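Long-range contacts in flagellar biosynthesis protein flhA (Bacillus subtilis, PDB 3MIX), which takes part in the export of flagellar proteins by the type III secretion system, here represented by its cytosolic domain: residues A[74-79]-A[177-182]; A[47-52]-A[86-91]; A[106-111]-A[187-192]. One frame throughout, in Å; residues are numbered along the deposited sequence.

How the contacts relate
Contact 1 is the buried one: two helices, 69-84 and 170-189, meet through isoleucine methyls and a threonine methyl, without a hydrogen bond between the segments. Contacts 2 and 3 are only partly buried, and each adds a bound water to its apolar packing. Contacts 1 and 3 share helix 170-189, the first using its middle and the other its C-terminal end. Contacts 2 and 3 reach the same four-stranded sheet through the neighbouring strands 49-53 and 103-108. Leu189 of contact 3 packs against both Ile182 of contact 1 and Ile49 of contact 2, so that apolar packing runs from one contact to the next.

Contact 1. Residues A[74-79]-A[177-182]; sequences VMIRRQ and HITEKI
Ile76 and Thr179 touch as the nearest residues of the two segments, their CA atoms 6.3 Å apart. The short segments cross at -37°, their axes 10.5 Å from each other, and the gap is filled mainly by this isoleucine. Its CG1 lies opposite the carbonyl carbon (chi1 -64°), and the chain runs on extended, so that the ethyl branch points across to the facing helix. There Ile76 CG1 rests 3.6 Å from Thr179 CG2, and Ile76 CD1 reaches Ile178 CG2 at 4.0 Å, the two isoleucines crossing at about a right angle. The other branch, Ile76 CG2, faces the CB of Thr179 and more loosely the CD1 of Ile182. A short beta-branched threonine suits the spot, giving a methyl to Ile76 without crowding the helices apart. With an alanine here both branches are gone, which is likely to leave a gap against the Thr179 and Ile178 methyls. The next residue, Arg77, points away and hydrogen-bonds through NE to the carbonyl of Ile88. Gln79, an extended chain at the exposed margin, reaches across toward Thr179. Behind the contact, helix 170-189 is fastened to the sheet: His177 hydrogen-bonds Tyr104, Lys181 the carbonyl of Val113, and both side chains touch Ala114 of strand 111-117. This helix is thus layered between strand 111-117 and helix 69-84.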
ATOM      1  N   VAL A  74       0.635   3.441 -18.726  1.00 26.33           N
ATOM      2  CA  VAL A  74       1.677   4.464 -18.674  1.00 26.54           C
ATOM      3  C   VAL A  74       1.282   5.640 -17.763  1.00 26.30           C
ATOM      4  O   VAL A  74       2.057   6.073 -16.906  1.00 25.13           O
ATOM      5  CB  VAL A  74       2.045   4.935 -20.104  1.00 28.55           C
ATOM      6  CG1 VAL A  74       2.846   6.236 -20.078  1.00 27.68           C
ATOM      7  CG2 VAL A  74       2.819   3.818 -20.841  1.00 28.01           C
ATOM      8  N   MET A  75       0.064   6.127 -17.944  1.00 27.45           N
ATOM      9  CA  MET A  75      -0.521   7.152 -17.084  1.00 27.60           C
ATOM     10  C   MET A  75      -0.520   6.754 -15.618  1.00 24.54           C
ATOM     11  O   MET A  75      -0.137   7.540 -14.751  1.00 23.57           O
ATOM     12  CB  MET A  75      -1.967   7.390 -17.501  1.00 29.78           C
ATOM     13  CG  MET A  75      -2.198   8.611 -18.318  1.00 37.39           C
ATOM     14  SD  MET A  75      -0.764   9.225 -19.233  1.00 48.24           S
ATOM     15  CE  MET A  75      -0.723  10.881 -18.558  1.00 42.96           C
ATOM     16  N   ILE A  76      -1.002   5.547 -15.345  1.00 22.58           N
ATOM     17  CA  ILE A  76      -1.032   5.032 -13.986  1.00 19.90           C
ATOM     18  C   ILE A  76       0.372   5.040 -13.377  1.00 17.72           C
ATOM     19  O   ILE A  76       0.564   5.529 -12.261  1.00 16.68           O
ATOM     20  CB  ILE A  76      -1.686   3.629 -13.948  1.00 20.20           C
ATOM     21  CG1 ILE A  76      -3.167   3.750 -14.392  1.00 19.69           C
ATOM     22  CG2 ILE A  76      -1.522   2.995 -12.563  1.00 17.23           C
ATOM     23  CD1 ILE A  76      -3.853   2.418 -14.590  1.00 19.09           C
ATOM     24  N   ARG A  77       1.349   4.536 -14.127  1.00 16.95           N
ATOM     25  CA  ARG A  77       2.727   4.445 -13.649  1.00 16.12           C
ATOM     26  C   ARG A  77       3.269   5.841 -13.309  1.00 17.42           C
ATOM     27  O   ARG A  77       3.965   6.019 -12.298  1.00 16.20           O
ATOM     28  CB  ARG A  77       3.612   3.738 -14.679  1.00 15.59           C
ATOM     29  CG  ARG A  77       5.109   3.733 -14.338  1.00 13.85           C
ATOM     30  CD  ARG A  77       5.977   3.007 -15.347  1.00 13.94           C
ATOM     31  NE  ARG A  77       5.698   1.574 -15.341  1.00 15.31           N
ATOM     32  CZ  ARG A  77       4.963   0.957 -16.276  1.00 18.15           C
ATOM     33  NH1 ARG A  77       4.486   1.651 -17.301  1.00 16.78           N
ATOM     34  NH2 ARG A  77       4.717  -0.349 -16.202  1.00 17.02           N
ATOM     35  N   ARG A  78       2.915   6.834 -14.134  1.00 19.81           N
ATOM     36  CA  ARG A  78       3.323   8.218 -13.874  1.00 21.56           C
ATOM     37  C   ARG A  78       2.630   8.801 -12.650  1.00 20.82           C
ATOM     38  O   ARG A  78       3.289   9.350 -11.777  1.00 20.77           O
ATOM     39  CB  ARG A  78       3.183   9.089 -15.133  1.00 24.34           C
ATOM     40  CG  ARG A  78       3.786   8.355 -16.346  1.00 29.76           C
ATOM     41  CD  ARG A  78       4.376   9.222 -17.452  1.00 35.98           C
ATOM     42  NE  ARG A  78       3.383   9.993 -18.176  1.00 39.58           N
ATOM     43  CZ  ARG A  78       3.295  10.065 -19.503  1.00 45.67           C
ATOM     44  NH1 ARG A  78       4.130   9.398 -20.301  1.00 46.89           N
ATOM     45  NH2 ARG A  78       2.358  10.825 -20.044  1.00 48.26           N
ATOM     46  N   GLN A  79       1.316   8.657 -12.560  1.00 20.91           N
ATOM     47  CA  GLN A  79       0.577   9.144 -11.393  1.00 21.19           C
ATOM     48  C   GLN A  79       1.095   8.584 -10.071  1.00 18.32           C
ATOM     49  O   GLN A  79       1.327   9.321  -9.112  1.00 17.75           O
ATOM     50  CB  GLN A  79      -0.915   8.811 -11.521  1.00 23.23           C
ATOM     51  CG  GLN A  79      -1.771   9.282 -10.326  1.00 29.60           C
ATOM     52  CD  GLN A  79      -3.095   8.503 -10.165  1.00 38.18           C
ATOM     53  OE1 GLN A  79      -3.561   8.260  -9.034  1.00 40.28           O
ATOM     54  NE2 GLN A  79      -3.697   8.103 -11.294  1.00 41.22           N
ATOM     55  N   HIS A 177      -9.981   1.286 -11.356  1.00 32.99           N
ATOM     56  CA  HIS A 177      -9.924  -0.012 -10.677  1.00 31.95           C
ATOM     57  C   HIS A 177      -8.491  -0.588 -10.520  1.00 29.84           C
ATOM     58  O   HIS A 177      -8.115  -1.081  -9.442  1.00 29.39           O
ATOM     59  CB  HIS A 177     -10.844  -1.017 -11.352  1.00 33.09           C
ATOM     60  CG  HIS A 177     -11.197  -2.173 -10.479  1.00 32.18           C
ATOM     61  ND1 HIS A 177     -11.726  -3.342 -10.971  1.00 32.75           N
ATOM     62  CD2 HIS A 177     -11.058  -2.355  -9.144  1.00 32.39           C
ATOM     63  CE1 HIS A 177     -11.924  -4.186  -9.974  1.00 34.05           C
ATOM     64  NE2 HIS A 177     -11.516  -3.616  -8.856  1.00 31.53           N
ATOM     65  N   ILE A 178      -7.691  -0.502 -11.579  1.00 28.76           N
ATOM     66  CA  ILE A 178      -6.306  -0.949 -11.531  1.00 26.21           C
ATOM     67  C   ILE A 178      -5.500  -0.080 -10.576  1.00 24.73           C
ATOM     68  O   ILE A 178      -4.783  -0.618  -9.724  1.00 23.36           O
ATOM     69  CB  ILE A 178      -5.655  -0.971 -12.925  1.00 26.32           C
ATOM     70  CG1 ILE A 178      -6.248  -2.107 -13.765  1.00 27.55           C
ATOM     71  CG2 ILE A 178      -4.127  -1.134 -12.820  1.00 23.92           C
ATOM     72  CD1 ILE A 178      -5.988  -1.944 -15.248  1.00 31.29           C
ATOM     73  N   THR A 179      -5.627   1.245 -10.707  1.00 24.39           N
ATOM     74  CA  THR A 179      -4.885   2.170  -9.853  1.00 23.29           C
ATOM     75  C   THR A 179      -5.206   2.050  -8.365  1.00 23.91           C
ATOM     76  O   THR A 179      -4.305   2.083  -7.526  1.00 23.40           O
ATOM     77  CB  THR A 179      -4.784   3.692 -10.373  1.00 24.17           C
ATOM     78  OG1 THR A 179      -5.269   4.620  -9.387  1.00 23.57           O
ATOM     79  CG2 THR A 179      -5.465   3.920 -11.631  1.00 21.22           C
ATOM     80  N   GLU A 180      -6.482   1.896  -8.050  1.00 26.28           N
ATOM     81  CA  GLU A 180      -6.908   1.664  -6.674  1.00 27.51           C
ATOM     82  C   GLU A 180      -6.386   0.340  -6.142  1.00 26.26           C
ATOM     83  O   GLU A 180      -6.024   0.248  -4.979  1.00 25.99           O
ATOM     84  CB  GLU A 180      -8.435   1.710  -6.544  1.00 29.82           C
ATOM     85  CG  GLU A 180      -9.073   3.090  -6.800  1.00 33.82           C
ATOM     86  CD  GLU A 180      -8.498   4.222  -5.944  1.00 37.06           C
ATOM     87  OE1 GLU A 180      -8.344   4.042  -4.714  1.00 37.39           O
ATOM     88  OE2 GLU A 180      -8.229   5.316  -6.509  1.00 39.36           O
ATOM     89  N   LYS A 181      -6.351  -0.688  -6.980  1.00 26.50           N
ATOM     90  CA  LYS A 181      -5.851  -1.992  -6.518  1.00 25.67           C
ATOM     91  C   LYS A 181      -4.363  -2.006  -6.313  1.00 23.09           C
ATOM     92  O   LYS A 181      -3.884  -2.610  -5.366  1.00 23.09           O
ATOM     93  CB  LYS A 181      -6.282  -3.150  -7.419  1.00 26.62           C
ATOM     94  CG  LYS A 181      -7.295  -4.056  -6.730  1.00 30.24           C
ATOM     95  CD  LYS A 181      -8.639  -3.411  -6.587  1.00 34.28           C
ATOM     96  CE  LYS A 181      -9.216  -3.600  -5.178  1.00 38.66           C
ATOM     97  NZ  LYS A 181      -9.052  -4.989  -4.635  1.00 40.81           N
ATOM     98  N   ILE A 182      -3.637  -1.329  -7.189  1.00 22.00           N
ATOM     99  CA  ILE A 182      -2.197  -1.183  -7.028  1.00 20.49           C
ATOM    100  C   ILE A 182      -1.880  -0.411  -5.749  1.00 20.38           C
ATOM    101  O   ILE A 182      -0.928  -0.752  -5.027  1.00 19.18           O
ATOM    102  CB  ILE A 182      -1.553  -0.550  -8.275  1.00 20.00           C
ATOM    103  CG1 ILE A 182      -1.620  -1.554  -9.439  1.00 21.15           C
ATOM    104  CG2 ILE A 182      -0.112  -0.193  -8.017  1.00 18.18           C
ATOM    105  CD1 ILE A 182      -1.178  -0.988 -10.773  1.00 24.88           C
TER

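Contact 2. Residues A[47-52]-A[86-91]; sequences DPIEFE and LVIPVV
Ile49 and Val91 form the middle of the apolar contact, their side chains meeting at a slant with Ile49 CG2 3.9 Å from Val91 CG1. With chi1 at -48°, CG1 of Ile49 lies beside the backbone N, which leaves CG2 anti to that nitrogen and facing the valine, while the extended CG1 branch carries CD1 the other way along the loop. That end methyl, Ile49 CD1, sits 4.1 Å from Ile88 CB and equally near the CD of Pro89. The two branches of one isoleucine therefore serve three side chains of the loop, Ile88, Pro89 and Val91. At one margin the rings of Pro48 and Pro89 slide past each other in opposite directions, with Pro48 CB and Pro89 CG 3.7 Å apart; rigid, compact rings suit a place where two backbones pass closely. At the other, Phe51 offers only its CB to Val91 CG1, since the ring leads off to Val174 and Ile178 of helix 170-189. Ile88 also touches Ile182, and Val91 touches Ile73 of helix 69-84, which continues the apolar layer.

The polar part is a water bridge between backbones. Ile49 N donates to the water at 3.0 Å, and the water in turn donates to Val90 O at 2.6 Å. Direct backbone bonding is found at Arg92, just past the loop, which pairs with both Ile49 and Phe51; Phe51 also pairs with Arg94. Strands 49-53 and 92-95 are parallel neighbours joined through helix 69-84, a beta-alpha-beta crossover, and 86-91 is its return loop.

Side chains thus give the loop its hold on the strand, while one water serves an amide and a carbonyl that do not bond each other.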
ATOM      1  N   ASP A  47       5.193 -13.068 -12.618  1.00 21.41           N
ATOM      2  CA  ASP A  47       5.149 -11.665 -13.005  1.00 19.33           C
ATOM      3  C   ASP A  47       4.569 -10.789 -11.884  1.00 16.33           C
ATOM      4  O   ASP A  47       3.576 -11.140 -11.270  1.00 16.10           O
ATOM      5  CB  ASP A  47       4.337 -11.475 -14.283  1.00 21.12           C
ATOM      6  CG  ASP A  47       4.802 -12.364 -15.409  1.00 24.30           C
ATOM      7  OD1 ASP A  47       4.439 -13.557 -15.420  1.00 29.94           O
ATOM      8  OD2 ASP A  47       5.516 -11.872 -16.302  1.00 29.24           O
ATOM      9  N   PRO A  48       5.187  -9.637 -11.630  1.00 14.04           N
ATOM     10  CA  PRO A  48       4.674  -8.793 -10.544  1.00 12.58           C
ATOM     11  C   PRO A  48       3.232  -8.336 -10.740  1.00 12.80           C
ATOM     12  O   PRO A  48       2.486  -8.281  -9.759  1.00 13.11           O
ATOM     13  CB  PRO A  48       5.629  -7.584 -10.508  1.00 11.24           C
ATOM     14  CG  PRO A  48       6.586  -7.745 -11.592  1.00 12.55           C
ATOM     15  CD  PRO A  48       6.276  -9.001 -12.397  1.00 13.81           C
ATOM     16  N   ILE A  49       2.832  -8.029 -11.982  1.00 12.76           N
ATOM     17  CA  ILE A  49       1.486  -7.543 -12.259  1.00 13.32           C
ATOM     18  C   ILE A  49       0.956  -8.124 -13.554  1.00 14.67           C
ATOM     19  O   ILE A  49       1.587  -7.989 -14.605  1.00 15.13           O
ATOM     20  CB  ILE A  49       1.399  -5.978 -12.412  1.00 13.29           C
ATOM     21  CG1 ILE A  49       2.119  -5.224 -11.280  1.00 11.73           C
ATOM     22  CG2 ILE A  49      -0.081  -5.532 -12.547  1.00 13.77           C
ATOM     23  CD1 ILE A  49       2.061  -3.667 -11.433  1.00 11.57           C
ATOM     24  N   GLU A  50      -0.211  -8.757 -13.475  1.00 15.69           N
ATOM     25  CA  GLU A  50      -0.814  -9.363 -14.631  1.00 19.28           C
ATOM     26  C   GLU A  50      -2.235  -8.869 -14.766  1.00 20.79           C
ATOM     27  O   GLU A  50      -3.012  -8.924 -13.809  1.00 21.19           O
ATOM     28  CB  GLU A  50      -0.868 -10.899 -14.499  1.00 20.25           C
ATOM     29  CG  GLU A  50       0.451 -11.582 -14.293  1.00 21.60           C
ATOM     30  CD  GLU A  50       0.256 -13.059 -13.968  1.00 25.88           C
ATOM     31  OE1 GLU A  50      -0.020 -13.822 -14.905  1.00 27.38           O
ATOM     32  OE2 GLU A  50       0.359 -13.447 -12.778  1.00 26.05           O
ATOM     33  N   PHE A  51      -2.571  -8.427 -15.970  1.00 22.71           N
ATOM     34  CA  PHE A  51      -3.924  -8.060 -16.319  1.00 24.99           C
ATOM     35  C   PHE A  51      -4.399  -9.023 -17.401  1.00 28.14           C
ATOM     36  O   PHE A  51      -3.813  -9.092 -18.489  1.00 28.17           O
ATOM     37  CB  PHE A  51      -3.978  -6.615 -16.815  1.00 25.30           C
ATOM     38  CG  PHE A  51      -5.355  -6.149 -17.184  1.00 26.90           C
ATOM     39  CD1 PHE A  51      -6.228  -5.668 -16.211  1.00 26.74           C
ATOM     40  CD2 PHE A  51      -5.782  -6.184 -18.498  1.00 28.47           C
ATOM     41  CE1 PHE A  51      -7.494  -5.237 -16.544  1.00 26.23           C
ATOM     42  CE2 PHE A  51      -7.065  -5.751 -18.839  1.00 30.04           C
ATOM     43  CZ  PHE A  51      -7.912  -5.279 -17.865  1.00 28.12           C
ATOM     44  N   GLU A  52      -5.449  -9.770 -17.060  1.00 30.44           N
ATOM     45  CA  GLU A  52      -6.030 -10.800 -17.891  1.00 33.83           C
ATOM     46  C   GLU A  52      -7.468 -10.472 -18.251  1.00 36.39           C
ATOM     47  O   GLU A  52      -8.237  -9.991 -17.414  1.00 36.12           O
ATOM     48  CB  GLU A  52      -6.002 -12.135 -17.156  1.00 34.28           C
ATOM     49  CG  GLU A  52      -4.599 -12.646 -16.881  1.00 34.91           C
ATOM     50  CD  GLU A  52      -4.587 -14.039 -16.277  1.00 39.83           C
ATOM     51  OE1 GLU A  52      -5.673 -14.632 -16.077  1.00 40.71           O
ATOM     52  OE2 GLU A  52      -3.473 -14.544 -15.989  1.00 42.33           O
ATOM     53  N   LEU A  86       6.599   5.143  -5.767  1.00 10.59           N
ATOM     54  CA  LEU A  86       6.760   3.799  -6.339  1.00 11.18           C
ATOM     55  C   LEU A  86       6.523   3.836  -7.862  1.00 11.45           C
ATOM     56  O   LEU A  86       5.501   4.331  -8.333  1.00 12.52           O
ATOM     57  CB  LEU A  86       5.753   2.824  -5.705  1.00 10.10           C
ATOM     58  CG  LEU A  86       5.685   1.396  -6.280  1.00 13.39           C
ATOM     59  CD1 LEU A  86       6.916   0.545  -5.955  1.00 11.12           C
ATOM     60  CD2 LEU A  86       4.414   0.655  -5.892  1.00 12.06           C
ATOM     61  N   VAL A  87       7.498   3.328  -8.599  1.00 10.85           N
ATOM     62  CA  VAL A  87       7.420   3.133 -10.000  1.00 10.81           C
ATOM     63  C   VAL A  87       7.055   1.667 -10.242  1.00 10.10           C
ATOM     64  O   VAL A  87       7.892   0.776 -10.073  1.00  9.10           O
ATOM     65  CB  VAL A  87       8.767   3.357 -10.689  1.00 11.10           C
ATOM     66  CG1 VAL A  87       8.575   3.189 -12.178  1.00 13.65           C
ATOM     67  CG2 VAL A  87       9.317   4.740 -10.396  1.00 12.28           C
ATOM     68  N   ILE A  88       5.822   1.444 -10.685  1.00  9.83           N
ATOM     69  CA  ILE A  88       5.352   0.100 -10.929  1.00  9.95           C
ATOM     70  C   ILE A  88       6.091  -0.516 -12.101  1.00 10.87           C
ATOM     71  O   ILE A  88       6.466   0.183 -13.069  1.00 11.96           O
ATOM     72  CB  ILE A  88       3.814   0.023 -11.121  1.00 10.53           C
ATOM     73  CG1 ILE A  88       3.385   0.758 -12.392  1.00 11.63           C
ATOM     74  CG2 ILE A  88       3.096   0.553  -9.858  1.00 10.13           C
ATOM     75  CD1 ILE A  88       1.956   0.419 -12.847  1.00 13.51           C
ATOM     76  N   PRO A  89       6.334  -1.820 -12.006  1.00 11.05           N
ATOM     77  CA  PRO A  89       6.993  -2.546 -13.086  1.00 12.42           C
ATOM     78  C   PRO A  89       6.049  -2.735 -14.272  1.00 14.90           C
ATOM     79  O   PRO A  89       4.863  -2.356 -14.234  1.00 13.33           O
ATOM     80  CB  PRO A  89       7.340  -3.897 -12.442  1.00 11.88           C
ATOM     81  CG  PRO A  89       6.218  -4.083 -11.371  1.00 12.27           C
ATOM     82  CD  PRO A  89       5.967  -2.682 -10.858  1.00 10.82           C
ATOM     83  N   VAL A  90       6.626  -3.280 -15.335  1.00 17.52           N
ATOM     84  CA  VAL A  90       5.934  -3.716 -16.528  1.00 19.86           C
ATOM     85  C   VAL A  90       4.689  -4.526 -16.154  1.00 20.35           C
ATOM     86  O   VAL A  90       4.761  -5.428 -15.306  1.00 20.25           O
ATOM     87  CB  VAL A  90       6.923  -4.564 -17.381  1.00 20.98           C
ATOM     88  CG1 VAL A  90       6.232  -5.287 -18.542  1.00 23.65           C
ATOM     89  CG2 VAL A  90       7.988  -3.665 -17.931  1.00 23.27           C
ATOM     90  N   VAL A  91       3.559  -4.203 -16.788  1.00 21.43           N
ATOM     91  CA  VAL A  91       2.341  -5.002 -16.632  1.00 22.26           C
ATOM     92  C   VAL A  91       2.247  -6.061 -17.724  1.00 24.32           C
ATOM     93  O   VAL A  91       2.434  -5.773 -18.908  1.00 25.65           O
ATOM     94  CB  VAL A  91       1.034  -4.163 -16.598  1.00 22.34           C
ATOM     95  CG1 VAL A  91      -0.146  -5.090 -16.391  1.00 22.62           C
ATOM     96  CG2 VAL A  91       1.085  -3.116 -15.452  1.00 19.70           C
TER
HETATM   97  O   HOH W   1       4.239  -7.909 -14.634  1.00  3.89           O

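Contact 3. Residues A[106-111]-A[187-192]; sequences LKIKGN and HELIGR
A tight hairpin between strands 103-108 and 111-117 leans on the C-terminal end of helix 170-189, with Ile108 and Lys109 of the hairpin against Glu188 and Leu189 of the helix. The hairpin turns through a type I' beta turn from Ile108 to Asn111, closed by Ile108 N to Asn111 O at 2.8 Å and by the return bond from Asn111 N. Gly110 suits its place because a CB there would jam against the carbonyl oxygen of Lys109.

Ile108 CG2 does the apolar touching: it is 4.1 Å from Leu189 CD2, and 3.7 Å from Glu188 OE1. With CG1 anti to the carbonyl carbon (chi1 -75°), this methyl is left anti to the backbone N and faces the helix. The Lys109 chain, bent at chi2 (68°), lies along the helix end with its CD 3.7 Å from Glu188 O.

One water joins three groups, donating to Ile108 O at 2.7 Å and to Glu188 OE1, and accepting from Asn111 ND2 at 2.8 Å; the modelled distance to Glu188 is improbably short and its length doubtful. The other carboxylate oxygen of Glu188 is hydrogen-bonded to His185 ND1, so that OE2 has a partner of its own, whatever the true length of the water contact to OE1.

Water and methyl packing tie the turn to the helix end, and the lysine's positive charge beside the carbonyls there would probably be favourable.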
ATOM      1  N   LEU A 106      -7.184  -8.893 -12.453  1.00 32.65           N
ATOM      2  CA  LEU A 106      -5.873  -8.337 -12.093  1.00 29.65           C
ATOM      3  C   LEU A 106      -5.181  -9.175 -11.031  1.00 28.46           C
ATOM      4  O   LEU A 106      -5.771  -9.514 -10.005  1.00 28.75           O
ATOM      5  CB  LEU A 106      -5.981  -6.884 -11.610  1.00 29.17           C
ATOM      6  CG  LEU A 106      -4.633  -6.163 -11.390  1.00 27.83           C
ATOM      7  CD1 LEU A 106      -3.971  -5.747 -12.723  1.00 26.85           C
ATOM      8  CD2 LEU A 106      -4.798  -4.967 -10.489  1.00 27.63           C
ATOM      9  N   LYS A 107      -3.925  -9.503 -11.284  1.00 27.26           N
ATOM     10  CA  LYS A 107      -3.121 -10.257 -10.334  1.00 27.07           C
ATOM     11  C   LYS A 107      -1.906  -9.448  -9.947  1.00 24.87           C
ATOM     12  O   LYS A 107      -1.339  -8.738 -10.770  1.00 24.10           O
ATOM     13  CB  LYS A 107      -2.697 -11.610 -10.915  1.00 27.89           C
ATOM     14  CG  LYS A 107      -3.869 -12.429 -11.468  1.00 31.92           C
ATOM     15  CD  LYS A 107      -3.426 -13.684 -12.244  1.00 36.03           C
ATOM     16  CE  LYS A 107      -2.942 -14.795 -11.300  1.00 38.84           C
ATOM     17  NZ  LYS A 107      -3.130 -16.169 -11.877  1.00 38.93           N
ATOM     18  N   ILE A 108      -1.524  -9.544  -8.682  1.00 24.39           N
ATOM     19  CA  ILE A 108      -0.318  -8.905  -8.193  1.00 23.55           C
ATOM     20  C   ILE A 108       0.533  -9.935  -7.471  1.00 24.57           C
ATOM     21  O   ILE A 108       0.102 -10.536  -6.494  1.00 25.14           O
ATOM     22  CB  ILE A 108      -0.639  -7.663  -7.299  1.00 23.03           C
ATOM     23  CG1 ILE A 108      -1.099  -6.486  -8.188  1.00 21.74           C
ATOM     24  CG2 ILE A 108       0.584  -7.280  -6.425  1.00 20.80           C
ATOM     25  CD1 ILE A 108      -1.680  -5.321  -7.436  1.00 24.20           C
ATOM     26  N   LYS A 109       1.731 -10.165  -7.981  1.00 26.17           N
ATOM     27  CA  LYS A 109       2.675 -11.062  -7.329  1.00 28.58           C
ATOM     28  C   LYS A 109       2.059 -12.469  -7.233  1.00 30.75           C
ATOM     29  O   LYS A 109       2.233 -13.170  -6.236  1.00 31.64           O
ATOM     30  CB  LYS A 109       3.030 -10.504  -5.943  1.00 28.14           C
ATOM     31  CG  LYS A 109       4.510 -10.299  -5.669  1.00 29.77           C
ATOM     32  CD  LYS A 109       5.134  -9.180  -6.504  1.00 32.57           C
ATOM     33  CE  LYS A 109       6.653  -9.105  -6.231  1.00 34.53           C
ATOM     34  NZ  LYS A 109       7.370  -7.928  -6.890  1.00 33.78           N
ATOM     35  N   GLY A 110       1.318 -12.863  -8.267  1.00 32.39           N
ATOM     36  CA  GLY A 110       0.739 -14.205  -8.339  1.00 34.30           C
ATOM     37  C   GLY A 110      -0.676 -14.348  -7.819  1.00 35.56           C
ATOM     38  O   GLY A 110      -1.299 -15.358  -8.062  1.00 36.82           O
ATOM     39  N   ASN A 111      -1.196 -13.349  -7.104  1.00 35.61           N
ATOM     40  CA  ASN A 111      -2.545 -13.461  -6.522  1.00 36.87           C
ATOM     41  C   ASN A 111      -3.569 -12.579  -7.205  1.00 37.40           C
ATOM     42  O   ASN A 111      -3.294 -11.418  -7.505  1.00 36.67           O
ATOM     43  CB  ASN A 111      -2.539 -13.096  -5.035  1.00 36.87           C
ATOM     44  CG  ASN A 111      -1.454 -13.796  -4.255  1.00 37.31           C
ATOM     45  OD1 ASN A 111      -1.416 -15.025  -4.183  1.00 38.89           O
ATOM     46  ND2 ASN A 111      -0.567 -13.011  -3.642  1.00 38.09           N
ATOM     47  N   HIS A 187       2.670  -1.980  -1.281  1.00 10.37           N
ATOM     48  CA  HIS A 187       3.707  -2.462  -0.395  1.00  9.72           C
ATOM     49  C   HIS A 187       4.212  -3.828  -0.841  1.00 10.36           C
ATOM     50  O   HIS A 187       5.339  -4.195  -0.515  1.00  9.73           O
ATOM     51  CB  HIS A 187       3.181  -2.515   1.040  1.00 10.70           C
ATOM     52  CG  HIS A 187       2.044  -3.473   1.241  1.00 12.03           C
ATOM     53  ND1 HIS A 187       0.731  -3.146   0.963  1.00 15.49           N
ATOM     54  CD2 HIS A 187       2.021  -4.735   1.719  1.00 11.95           C
ATOM     55  CE1 HIS A 187      -0.049  -4.167   1.266  1.00 14.59           C
ATOM     56  NE2 HIS A 187       0.713  -5.152   1.705  1.00 13.75           N
ATOM     57  N   GLU A 188       3.379  -4.568  -1.588  1.00 10.72           N
ATOM     58  CA  GLU A 188       3.775  -5.843  -2.172  1.00 12.39           C
ATOM     59  C   GLU A 188       4.631  -5.658  -3.413  1.00 11.44           C
ATOM     60  O   GLU A 188       5.251  -6.605  -3.851  1.00 11.48           O
ATOM     61  CB  GLU A 188       2.541  -6.671  -2.566  1.00 14.12           C
ATOM     62  CG  GLU A 188       1.828  -7.342  -1.390  1.00 19.34           C
ATOM     63  CD  GLU A 188       0.483  -7.880  -1.798  1.00 27.41           C
ATOM     64  OE1 GLU A 188       0.393  -8.469  -2.897  1.00 30.24           O
ATOM     65  OE2 GLU A 188      -0.501  -7.704  -1.039  1.00 32.50           O
ATOM     66  N   LEU A 189       4.646  -4.449  -3.989  1.00 10.79           N
ATOM     67  CA  LEU A 189       5.347  -4.187  -5.264  1.00 10.56           C
ATOM     68  C   LEU A 189       6.682  -3.446  -5.145  1.00 10.28           C
ATOM     69  O   LEU A 189       7.418  -3.321  -6.126  1.00 10.84           O
ATOM     70  CB  LEU A 189       4.416  -3.435  -6.236  1.00 10.29           C
ATOM     71  CG  LEU A 189       3.244  -4.222  -6.844  1.00 12.25           C
ATOM     72  CD1 LEU A 189       2.161  -3.241  -7.420  1.00 12.07           C
ATOM     73  CD2 LEU A 189       3.727  -5.174  -7.937  1.00  9.49           C
ATOM     74  N   ILE A 190       7.010  -2.938  -3.961  1.00  9.91           N
ATOM     75  CA  ILE A 190       8.341  -2.356  -3.763  1.00  9.21           C
ATOM     76  C   ILE A 190       9.350  -3.514  -3.541  1.00  9.96           C
ATOM     77  O   ILE A 190       9.821  -3.743  -2.429  1.00 11.56           O
ATOM     78  CB  ILE A 190       8.342  -1.275  -2.628  1.00  8.62           C
ATOM     79  CG1 ILE A 190       9.729  -0.638  -2.428  1.00  8.73           C
ATOM     80  CG2 ILE A 190       7.895  -1.874  -1.305  1.00  6.81           C
ATOM     81  CD1 ILE A 190      10.138   0.362  -3.452  1.00  6.92           C
ATOM     82  N   GLY A 191       9.643  -4.262  -4.601  1.00  9.58           N
ATOM     83  CA  GLY A 191      10.630  -5.322  -4.546  1.00  8.89           C
ATOM     84  C   GLY A 191      12.061  -4.818  -4.564  1.00  9.15           C
ATOM     85  O   GLY A 191      12.317  -3.601  -4.486  1.00  7.67           O
ATOM     86  N   ARG A 192      13.002  -5.752  -4.720  1.00  8.95           N
ATOM     87  CA  ARG A 192      14.420  -5.411  -4.668  1.00  9.44           C
ATOM     88  C   ARG A 192      14.796  -4.584  -5.863  1.00  9.71           C
ATOM     89  O   ARG A 192      15.569  -3.618  -5.752  1.00 10.50           O
ATOM     90  CB  ARG A 192      15.295  -6.669  -4.631  1.00 10.58           C
ATOM     91  CG  ARG A 192      16.770  -6.345  -4.279  1.00 10.63           C
ATOM     92  CD  ARG A 192      17.652  -7.607  -4.415  1.00 11.90           C
ATOM     93  NE  ARG A 192      19.048  -7.292  -4.144  1.00 12.75           N
ATOM     94  CZ  ARG A 192      19.569  -7.148  -2.920  1.00 12.87           C
ATOM     95  NH1 ARG A 192      18.815  -7.285  -1.825  1.00 12.22           N
ATOM     96  NH2 ARG A 192      20.849  -6.851  -2.792  1.00 13.85           N
TER
HETATM   97  O   HOH W   2      -0.857 -10.253  -4.001  1.00 17.35           O